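Local coordinates for protein putative isomerase (PDB 2PPG) that is a putative isomerase of the enolase superfamily, with a mandelate racemase/muconate lactonizing enzyme-type N-terminal domain and a TIM-barrel-like C-terminal domain, at residues E344-H347 / S348-E351; M361-N365 / G366-V370; W220-T223 / A224-V228. One frame throughout, in Å; residues are numbered along the deposited sequence.

All three contacts are local turns of the chain within the TIM-barrel-like C-terminal part. Interaction 3 comes first in sequence, followed by interaction 1 and then interaction 2. Interactions 1 and 2 are neighbours, their centres 11 Å apart. Both reach the sheet that contains strand 155-161, which pairs in parallel with strand 343-345 and antiparallel with strand 367-369. They touch directly: Tyr-368 OH probably hydrogen-bonds Glu-344 O at 2.7 Å, and Cys-363 SG packs on Phe-345 CD1. Interaction 3 follows strand 213-217, its centre 28 Å from interaction 1 and 34 Å from interaction 2. Interactions 1 and 2 thus pack together beside strand 155-161, while interaction 3 lies on the surface and meets neighbouring subunits.

Interaction 1. Residues E344-H347 / S348-E351; sequences EFQH and SIFE
This is a buried strand-to-helix turn in the barrel domain, where the chain leaves strand 343-345 and enters the short helix 347-350; Phe-345 meets Phe-350 across it in an offset edge-to-face pair. The edge of the Phe-345 ring is turned toward the face of Phe-350, with centroids 5.5 Å apart and planes at 72°. Phe-345 CE1 leads, lying 3.4 Å from Phe-350 CB. CG of Phe-345 is anti to the backbone N (chi1 167°), which brings the ring's CE1 edge to Phe-350, and the ring of Phe-183 lies nearly parallel to it.

Gln-346 sits at the N-cap position and is the centre of an inverse gamma turn. Its carbonyl O is gripped twice: Phe-350 N donates at 2.9 Å almost in line with the C=O bond, whereas Ile-349 N, 3.1 Å from the same Gln-346 O, comes in from above the carbonyl plane. One residue on, Glu-351 N bonds His-347 O at 3.2 Å. The Gln-346 side chain runs alongside Ile-349, its CB 3.5 Å from Ile-349 CD1, and its NE2 donates to Ala-319 O. The His-347 ring has Ser-348 N over one face, while its NE2 bonds Gly-162 O. Glu-351 OE1 approaches Phe-345 CZ at 3.8 Å, the carboxylate turned steeply to the ring, and Glu-351 OE2 forms a salt bridge with Arg-354.

Interaction 2. Residues M361-N365 / G366-V370; sequences MDCLN and GEYVV
A tight beta hairpin brings strand 362-364 back against strand 367-369, turning at Asn-365 and Gly-366, both with positive phi. The short strands run antiparallel, their axes 4.4 Å apart at 154°. Strand 367-369 also pairs antiparallel with strand 155-161, so the hairpin extends the sheet that includes the barrel strands.

Asp-362 and Val-369 form a hydrogen-bonded pair: Val-369 N donates to Asp-362 O at 2.7 Å, and the return bond from Asp-362 N to Val-369 O is weak. Nearer the turn, Leu-364 N bonds Glu-367 O at 2.9 Å, and Glu-367 N gives a weak bond to Leu-364 O. Two CA-H...O contacts lie between these bonds, from Tyr-368 CA to Asp-362 O and from Cys-363 CA to Glu-367 O.

On the face bearing Asp-362, Leu-364 and Val-369, Leu-364 reaches diagonally across to the partner strand, its CD2 3.6 Å from Val-369 CG2. The Asp-362 carboxylate leads away to a salt bridge with Arg-354.

The other face carries the non-hydrogen-bonded pair Cys-363 and Tyr-368. This buried side packs on Ala-158, and Leu-327 and Leu-331 of helix 325-336 also touch the tyrosine. Cys-363 has its sulfur anti to the backbone N (chi1 -177°), which sets it above the tyrosine ring in a sulfur-aromatic contact: SG is 4.1 Å from the Tyr-368 ring centroid and only 7° off the ring normal.

Interaction 3. Residues W220-T223 / A224-V228; sequences WAHT and ASEAV
Glu-226 folds back over Thr-223 at the start of helix 224-234, and the two residues close a capping box. Its CB, in the first turn of the helix, lies 3.4 Å from Thr-223 O. CG comes next, 3.5 Å from Thr-223 OG1, and CD keeps a similar distance from that hydroxyl oxygen. The chain is extended beyond CG (chi2 162°), long enough to carry the carboxylate past the threonine side chain to the backbone ahead of it. There OE2 of Glu-226 accepts from Thr-223 N at 3.0 Å in a nearly straight bond, the N-H meeting the oxygen from above the carboxylate plane. The same Glu-226 OE2 lies 3.4 Å from His-222 CA and near the plane of the His-222 ring, at its edge. OE1 of Glu-226 passes by the threonine's OG1 and CG2 and makes a long, weak ion pair with Lys-314 of a second subunit.

The other half of the box runs the opposite way. Thr-223 is the N-cap, and with OG1 lodged between its own backbone N and carbonyl carbon (chi1 72°) the hydroxyl faces the helix and accepts from Glu-226 N at 3.2 Å. Ala-227 N donates to Thr-223 O at 2.9 Å, the first i to i+4 bond of the helix, accepted by the cap residue's own carbonyl. These bonds satisfy two N-H groups of the helix's first turn and the N-H of the cap itself.

Thr-223 and Ser-225 pack on Lys-314 and Ala-287 of the second subunit. The capped end follows the loop leaving strand 213-217, and helix 224-234 leads on to strand 241-243, parallel to 213-217, completing a beta-alpha-beta unit. Ala-224 and Ala-227 rest on Val-257 of helix 251-260, with Val-228 against Ser-260.

Interaction 1. Residues E344-H347 / S348-E351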
loop_
_atom_site.group_PDB
_atom_site.type_symbol
_atom_site.label_atom_id
_atom_site.label_comp_id
_atom_site.label_asym_id
_atom_site.label_seq_id
_atom_site.Cartn_x
_atom_site.Cartn_y
_atom_site.Cartn_z
ATOM N N GLU A 344 13.223 4.897 33.578
ATOM C CA GLU A 344 13.296 6.279 34.060
ATOM C C GLU A 344 13.439 6.346 35.585
ATOM O O GLU A 344 12.841 5.553 36.314
ATOM C CB GLU A 344 12.055 7.061 33.620
ATOM C CG GLU A 344 12.136 8.551 33.881
ATOM C CD GLU A 344 10.923 9.333 33.388
ATOM O OE1 GLU A 344 9.844 8.737 33.188
ATOM O OE2 GLU A 344 11.045 10.563 33.205
ATOM N N PHE A 345 14.231 7.303 36.055
ATOM C CA PHE A 345 14.408 7.527 37.491
ATOM C C PHE A 345 14.313 9.013 37.837
ATOM O O PHE A 345 15.216 9.813 37.525
ATOM C CB PHE A 345 15.735 6.928 37.955
ATOM C CG PHE A 345 16.168 7.355 39.335
ATOM C CD1 PHE A 345 15.373 7.106 40.454
ATOM C CD2 PHE A 345 17.403 7.962 39.525
ATOM C CE1 PHE A 345 15.803 7.475 41.723
ATOM C CE2 PHE A 345 17.829 8.330 40.800
ATOM C CZ PHE A 345 17.029 8.089 41.891
ATOM N N GLN A 346 13.196 9.359 38.469
ATOM C CA GLN A 346 12.946 10.685 39.001
ATOM C C GLN A 346 13.601 10.804 40.370
ATOM O O GLN A 346 12.963 10.575 41.394
ATOM C CB GLN A 346 11.440 10.911 39.153
ATOM C CG GLN A 346 10.615 10.713 37.880
ATOM C CD GLN A 346 10.400 12.003 37.110
ATOM O OE1 GLN A 346 10.681 13.084 37.616
ATOM N NE2 GLN A 346 9.905 11.894 35.880
ATOM N N HIS A 347 14.877 11.161 40.380
ATOM C CA HIS A 347 15.628 11.384 41.613
ATOM C C HIS A 347 14.921 12.342 42.579
ATOM O O HIS A 347 14.802 12.063 43.770
ATOM C CB HIS A 347 17.017 11.918 41.262
ATOM C CG HIS A 347 16.981 13.125 40.386
ATOM N ND1 HIS A 347 17.159 14.400 40.873
ATOM C CD2 HIS A 347 16.732 13.258 39.061
ATOM C CE1 HIS A 347 17.043 15.266 39.883
ATOM N NE2 HIS A 347 16.786 14.601 38.772
ATOM N N SER A 348 14.442 13.459 42.050
ATOM C CA SER A 348 13.807 14.506 42.849
ATOM C C SER A 348 12.523 14.052 43.566
ATOM O O SER A 348 12.055 14.716 44.492
ATOM C CB SER A 348 13.531 15.720 41.957
ATOM O OG SER A 348 13.164 15.310 40.647
ATOM N N ILE A 349 11.964 12.923 43.130
ATOM C CA ILE A 349 10.778 12.332 43.761
ATOM C C ILE A 349 11.168 11.156 44.654
ATOM O O ILE A 349 10.732 11.057 45.797
ATOM C CB ILE A 349 9.752 11.844 42.706
ATOM C CG1 ILE A 349 9.226 13.015 41.876
ATOM C CG2 ILE A 349 8.582 11.102 43.373
ATOM C CD1 ILE A 349 8.677 12.593 40.508
ATOM N N PHE A 350 11.998 10.273 44.116
ATOM C CA PHE A 350 12.369 9.037 44.785
ATOM C C PHE A 350 13.014 9.291 46.139
ATOM O O PHE A 350 12.642 8.659 47.123
ATOM C CB PHE A 350 13.308 8.210 43.887
ATOM C CG PHE A 350 13.515 6.786 44.354
ATOM C CD1 PHE A 350 12.623 5.790 43.991
ATOM C CD2 PHE A 350 14.607 6.447 45.150
ATOM C CE1 PHE A 350 12.802 4.477 44.418
ATOM C CE2 PHE A 350 14.794 5.145 45.585
ATOM C CZ PHE A 350 13.888 4.152 45.221
ATOM N N GLU A 351 13.973 10.213 46.186
ATOM C CA GLU A 351 14.737 10.446 47.415
ATOM C C GLU A 351 13.934 10.920 48.619
ATOM O O GLU A 351 13.996 10.300 49.679
ATOM C CB GLU A 351 15.936 11.365 47.184
ATOM C CG GLU A 351 17.270 10.653 47.348
ATOM C CD GLU A 351 17.622 9.827 46.131
ATOM O OE1 GLU A 351 17.147 10.197 45.035
ATOM O OE2 GLU A 351 18.366 8.826 46.261
#

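Interaction 2. Residues M361-N365 / G366-V370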
loop_
_atom_site.group_PDB
_atom_site.type_symbol
_atom_site.label_atom_id
_atom_site.label_comp_id
_atom_site.label_asym_id
_atom_site.label_seq_id
_atom_site.Cartn_x
_atom_site.Cartn_y
_atom_site.Cartn_z
HETATM N N MSE A 361 13.421 -1.992 47.835
HETATM C CA MSE A 361 13.583 -1.258 46.600
HETATM C C MSE A 361 14.609 -0.153 46.833
HETATM O O MSE A 361 14.609 0.498 47.876
HETATM C CB MSE A 361 12.259 -0.652 46.156
HETATM C CG MSE A 361 12.381 0.250 44.943
HETATM SE SE MSE A 361 10.661 0.826 44.206
HETATM C CE MSE A 361 10.082 2.026 45.629
ATOM N N ASP A 362 15.502 0.039 45.873
ATOM C CA ASP A 362 16.472 1.112 45.951
ATOM C C ASP A 362 16.798 1.541 44.536
ATOM O O ASP A 362 16.481 0.845 43.567
ATOM C CB ASP A 362 17.746 0.636 46.663
ATOM C CG ASP A 362 18.573 1.792 47.253
ATOM O OD1 ASP A 362 18.371 2.957 46.867
ATOM O OD2 ASP A 362 19.442 1.532 48.105
ATOM N N CYS A 363 17.411 2.704 44.415
ATOM C CA CYS A 363 18.040 3.075 43.169
ATOM C C CYS A 363 19.349 3.774 43.486
ATOM O O CYS A 363 19.348 4.850 44.079
ATOM C CB CYS A 363 17.131 3.974 42.351
ATOM S SG CYS A 363 17.850 4.369 40.769
ATOM N N LEU A 364 20.461 3.152 43.108
ATOM C CA LEU A 364 21.775 3.681 43.426
ATOM C C LEU A 364 22.796 3.259 42.362
ATOM O O LEU A 364 22.647 2.218 41.726
ATOM C CB LEU A 364 22.195 3.199 44.824
ATOM C CG LEU A 364 22.862 1.812 44.926
ATOM C CD1 LEU A 364 23.426 1.526 46.334
ATOM C CD2 LEU A 364 21.962 0.671 44.448
ATOM N N ASN A 365 23.834 4.068 42.165
ATOM C CA ASN A 365 24.866 3.783 41.146
ATOM C C ASN A 365 24.312 3.443 39.752
ATOM O O ASN A 365 24.771 2.495 39.104
ATOM C CB ASN A 365 25.833 2.680 41.612
ATOM C CG ASN A 365 26.729 3.123 42.761
ATOM O OD1 ASN A 365 27.587 4.000 42.601
ATOM N ND2 ASN A 365 26.540 2.510 43.928
ATOM N N GLY A 366 23.336 4.225 39.298
ATOM C CA GLY A 366 22.758 4.040 37.975
ATOM C C GLY A 366 21.983 2.748 37.810
ATOM O O GLY A 366 21.926 2.195 36.713
ATOM N N GLU A 367 21.381 2.267 38.897
ATOM C CA GLU A 367 20.636 1.021 38.876
ATOM C C GLU A 367 19.499 0.968 39.899
ATOM O O GLU A 367 19.695 1.213 41.092
ATOM C CB GLU A 367 21.568 -0.137 39.183
ATOM C CG GLU A 367 22.284 -0.731 38.019
ATOM C CD GLU A 367 23.045 -1.974 38.421
ATOM O OE1 GLU A 367 23.353 -2.134 39.630
ATOM O OE2 GLU A 367 23.326 -2.800 37.525
ATOM N N TYR A 368 18.313 0.608 39.428
ATOM C CA TYR A 368 17.226 0.230 40.311
ATOM C C TYR A 368 17.501 -1.156 40.905
ATOM O O TYR A 368 17.785 -2.120 40.186
ATOM C CB TYR A 368 15.928 0.171 39.525
ATOM C CG TYR A 368 15.196 1.476 39.367
ATOM C CD1 TYR A 368 14.428 1.998 40.411
ATOM C CD2 TYR A 368 15.230 2.171 38.165
ATOM C CE1 TYR A 368 13.736 3.189 40.266
ATOM C CE2 TYR A 368 14.532 3.363 38.007
ATOM C CZ TYR A 368 13.779 3.861 39.061
ATOM O OH TYR A 368 13.078 5.041 38.914
ATOM N N VAL A 369 17.441 -1.267 42.223
ATOM C CA VAL A 369 17.503 -2.579 42.824
ATOM C C VAL A 369 16.060 -3.080 42.894
ATOM O O VAL A 369 15.194 -2.418 43.465
ATOM C CB VAL A 369 18.157 -2.523 44.210
ATOM C CG1 VAL A 369 18.040 -3.874 44.916
ATOM C CG2 VAL A 369 19.633 -2.056 44.103
ATOM N N VAL A 370 15.798 -4.220 42.268
ATOM C CA VAL A 370 14.461 -4.793 42.255
ATOM C C VAL A 370 14.141 -5.371 43.623
ATOM O O VAL A 370 14.894 -6.214 44.122
ATOM C CB VAL A 370 14.343 -5.925 41.205
ATOM C CG1 VAL A 370 12.956 -6.613 41.293
ATOM C CG2 VAL A 370 14.609 -5.399 39.806
#

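Interaction 3. Residues W220-T223 / A224-V228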
loop_
_atom_site.group_PDB
_atom_site.type_symbol
_atom_site.label_atom_id
_atom_site.label_comp_id
_atom_site.label_asym_id
_atom_site.label_seq_id
_atom_site.Cartn_x
_atom_site.Cartn_y
_atom_site.Cartn_z
ATOM N N TRP A 220 5.189 16.796 23.365
ATOM C CA TRP A 220 3.985 16.749 22.516
ATOM C C TRP A 220 3.696 17.934 21.572
ATOM O O TRP A 220 3.483 17.729 20.385
ATOM C CB TRP A 220 2.738 16.487 23.369
ATOM C CG TRP A 220 2.796 15.232 24.175
ATOM C CD1 TRP A 220 2.532 13.968 23.738
ATOM C CD2 TRP A 220 3.097 15.120 25.575
ATOM N NE1 TRP A 220 2.664 13.071 24.775
ATOM C CE2 TRP A 220 3.009 13.752 25.912
ATOM C CE3 TRP A 220 3.443 16.038 26.571
ATOM C CZ2 TRP A 220 3.255 13.281 27.203
ATOM C CZ3 TRP A 220 3.687 15.565 27.856
ATOM C CH2 TRP A 220 3.587 14.199 28.157
ATOM N N ALA A 221 3.662 19.155 22.106
ATOM C CA ALA A 221 3.184 20.338 21.370
ATOM C C ALA A 221 4.054 20.741 20.176
ATOM O O ALA A 221 4.608 21.844 20.162
ATOM C CB ALA A 221 3.033 21.523 22.324
ATOM N N HIS A 222 4.174 19.848 19.189
ATOM C CA HIS A 222 4.908 20.123 17.946
ATOM C C HIS A 222 4.251 19.407 16.774
ATOM O O HIS A 222 3.660 18.334 16.944
ATOM C CB HIS A 222 6.362 19.654 18.030
ATOM C CG HIS A 222 7.114 20.196 19.204
ATOM N ND1 HIS A 222 7.515 21.512 19.292
ATOM C CD2 HIS A 222 7.551 19.594 20.338
ATOM C CE1 HIS A 222 8.166 21.697 20.429
ATOM N NE2 HIS A 222 8.198 20.550 21.083
ATOM N N THR A 223 4.353 20.013 15.589
ATOM C CA THR A 223 4.012 19.348 14.330
ATOM C C THR A 223 5.219 18.515 13.944
ATOM O O THR A 223 6.302 18.708 14.485
ATOM C CB THR A 223 3.790 20.345 13.177
ATOM O OG1 THR A 223 5.058 20.914 12.778
ATOM C CG2 THR A 223 2.795 21.444 13.578
ATOM N N ALA A 224 5.035 17.621 12.979
ATOM C CA ALA A 224 6.111 16.781 12.486
ATOM C C ALA A 224 7.329 17.579 11.991
ATOM O O ALA A 224 8.464 17.313 12.394
ATOM C CB ALA A 224 5.583 15.866 11.399
ATOM N N SER A 225 7.085 18.551 11.117
ATOM C CA SER A 225 8.136 19.421 10.619
ATOM C C SER A 225 8.924 20.028 11.750
ATOM O O SER A 225 10.157 19.986 11.744
ATOM C CB SER A 225 7.537 20.553 9.809
ATOM O OG SER A 225 7.217 20.077 8.536
ATOM N N GLU A 226 8.197 20.623 12.695
ATOM C CA GLU A 226 8.800 21.231 13.858
ATOM C C GLU A 226 9.698 20.211 14.556
ATOM O O GLU A 226 10.894 20.456 14.733
ATOM C CB GLU A 226 7.731 21.809 14.799
ATOM C CG GLU A 226 7.178 23.158 14.336
ATOM C CD GLU A 226 5.835 23.549 14.974
ATOM O OE1 GLU A 226 5.296 24.608 14.584
ATOM O OE2 GLU A 226 5.305 22.824 15.848
ATOM N N ALA A 227 9.147 19.047 14.889
ATOM C CA ALA A 227 9.911 18.037 15.628
ATOM C C ALA A 227 11.150 17.578 14.865
ATOM O O ALA A 227 12.220 17.419 15.454
ATOM C CB ALA A 227 9.033 16.854 16.027
ATOM N N VAL A 228 11.019 17.397 13.555
ATOM C CA VAL A 228 12.171 17.009 12.743
ATOM C C VAL A 228 13.298 18.047 12.797
ATOM O O VAL A 228 14.457 17.686 13.016
ATOM C CB VAL A 228 11.778 16.697 11.294
ATOM C CG1 VAL A 228 13.016 16.591 10.402
ATOM C CG2 VAL A 228 10.989 15.415 11.246
#